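Local structure of SnoaL-like domain-containing protein (Xanthomonas campestris pv. campestris, 3G8Z) at residues Asp90-Ser95 against Val99-Glu104. The protein is of unknown function but has a cystatin-like fold and resembles the SnoaL polyketide cyclases. Numbering follows the deposited sequence.
Sequences DDYMAS and VAITLE
Thr102 has its OG1 held between backbone N and carbonyl carbon (chi1 48°), turned to Asp91, while Tyr92 CG and Ile101 CG1 both stand anti to the carbonyl carbon and Ile101 CG2 lies anti to the backbone N, which brings both isoleucine branches to the tyrosine ring. The example is an antiparallel beta hairpin of the cystatin-like fold, joining strand 85-95, outermost in the chain's curved sheet, to strand 98-109. Met93 and Ala100 form a hydrogen-bonded pair, with Met93 N to Ala100 O at 2.8 Å. Farther along, regular pairing gives way to a beta bulge: Asp90 and Asp91 both face Thr102. Asp90 N reaches Thr102 O at 2.7 Å, tilted 26° from the carbonyl plane, and Asp91 O accepts Thr102 N. Asp91 N turns instead to the side-chain OG1 of Thr102 at 3.0 Å. The carboxylate of Asp90 pairs with Arg88. On the face toward helix 22-35, Ile101 CG2 lies over the Tyr92 ring in a CH-pi contact, 4.0 Å from its centroid, and CG1 meets Tyr92 CD2 at 3.6 Å. The other face packs Asp91 and Thr102 against Ala117 and Val119 of the second subunit. There one water donates to Asp91 OD2 at 2.6 Å and also hydrogen-bonds Thr102 OG1 at 2.7 Å.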
# COMPACT_ATOMS: atom_id res chain seq x y z
N ASP A 90 -3.89 4.41 -10.92
CA ASP A 90 -5.29 4.28 -10.63
C ASP A 90 -5.70 5.23 -9.51
O ASP A 90 -6.22 6.31 -9.78
CB ASP A 90 -5.63 2.85 -10.30
CG ASP A 90 -5.35 1.92 -11.47
OD1 ASP A 90 -5.79 2.23 -12.59
OD2 ASP A 90 -4.68 0.90 -11.26
N ASP A 91 -5.46 4.85 -8.26
CA ASP A 91 -5.90 5.66 -7.13
C ASP A 91 -4.73 6.15 -6.29
O ASP A 91 -3.76 5.43 -6.10
CB ASP A 91 -6.85 4.85 -6.25
CG ASP A 91 -8.19 4.58 -6.91
OD1 ASP A 91 -8.83 5.55 -7.36
OD2 ASP A 91 -8.61 3.41 -6.97
N TYR A 92 -4.85 7.37 -5.77
CA TYR A 92 -3.95 7.91 -4.76
C TYR A 92 -4.70 7.99 -3.45
O TYR A 92 -5.74 8.64 -3.38
CB TYR A 92 -3.50 9.33 -5.13
CG TYR A 92 -2.73 9.40 -6.42
CD1 TYR A 92 -3.38 9.37 -7.65
CD2 TYR A 92 -1.35 9.54 -6.41
CE1 TYR A 92 -2.65 9.43 -8.83
CE2 TYR A 92 -0.64 9.62 -7.56
CZ TYR A 92 -1.29 9.55 -8.77
OH TYR A 92 -0.53 9.65 -9.91
N MSE A 93 -4.16 7.36 -2.42
CA MSE A 93 -4.85 7.28 -1.13
C MSE A 93 -3.94 7.68 0.00
O MSE A 93 -2.78 7.26 0.04
CB MSE A 93 -5.29 5.83 -0.94
CG MSE A 93 -6.10 5.29 -2.10
SE MSE A 93 -6.62 3.50 -1.74
CE MSE A 93 -7.14 2.88 -3.53
N ALA A 94 -4.44 8.50 0.92
CA ALA A 94 -3.61 9.00 2.01
C ALA A 94 -3.92 8.37 3.34
O ALA A 94 -5.09 8.19 3.70
CB ALA A 94 -3.74 10.54 2.13
N SER A 95 -2.88 8.08 4.10
CA SER A 95 -3.07 7.56 5.43
C SER A 95 -1.91 8.03 6.28
O SER A 95 -0.78 7.63 6.06
CB SER A 95 -3.15 6.05 5.39
OG SER A 95 -3.64 5.54 6.62
N VAL A 99 1.17 7.83 1.31
CA VAL A 99 0.26 7.79 0.21
C VAL A 99 0.47 6.46 -0.49
O VAL A 99 1.60 6.11 -0.80
CB VAL A 99 0.53 8.95 -0.76
CG1 VAL A 99 -0.30 8.77 -2.05
CG2 VAL A 99 0.24 10.30 -0.08
N ALA A 100 -0.61 5.70 -0.70
CA ALA A 100 -0.55 4.52 -1.57
C ALA A 100 -1.08 4.87 -2.93
O ALA A 100 -2.13 5.52 -3.07
CB ALA A 100 -1.33 3.35 -1.00
N ILE A 101 -0.31 4.48 -3.94
CA ILE A 101 -0.72 4.66 -5.31
C ILE A 101 -0.83 3.29 -5.93
O ILE A 101 0.16 2.57 -6.02
CB ILE A 101 0.29 5.48 -6.12
CG1 ILE A 101 0.68 6.74 -5.33
CG2 ILE A 101 -0.32 5.82 -7.51
CD1 ILE A 101 2.13 7.13 -5.40
N THR A 102 -2.04 2.93 -6.36
CA THR A 102 -2.29 1.71 -7.07
C THR A 102 -2.04 2.00 -8.53
O THR A 102 -2.41 3.07 -9.03
CB THR A 102 -3.74 1.18 -6.86
OG1 THR A 102 -4.66 2.25 -7.06
CG2 THR A 102 -3.90 0.65 -5.45
N LEU A 103 -1.42 1.06 -9.21
CA LEU A 103 -0.94 1.31 -10.54
C LEU A 103 -0.67 0.05 -11.32
O LEU A 103 -0.82 -1.08 -10.82
CB LEU A 103 0.30 2.21 -10.48
CG LEU A 103 1.42 1.80 -9.54
CD1 LEU A 103 2.17 0.62 -10.17
CD2 LEU A 103 2.35 3.00 -9.21
N GLU A 104 -0.35 0.26 -12.58
CA GLU A 104 0.11 -0.79 -13.46
C GLU A 104 1.48 -0.42 -13.96
O GLU A 104 1.74 0.73 -14.32
CB GLU A 104 -0.82 -0.94 -14.66
CG GLU A 104 -0.45 -2.11 -15.56
CD GLU A 104 -1.10 -2.05 -16.92
OE1 GLU A 104 -0.87 -1.05 -17.67
OE2 GLU A 104 -1.82 -3.02 -17.24
O HOH W 1 -7.15 1.29 -6.64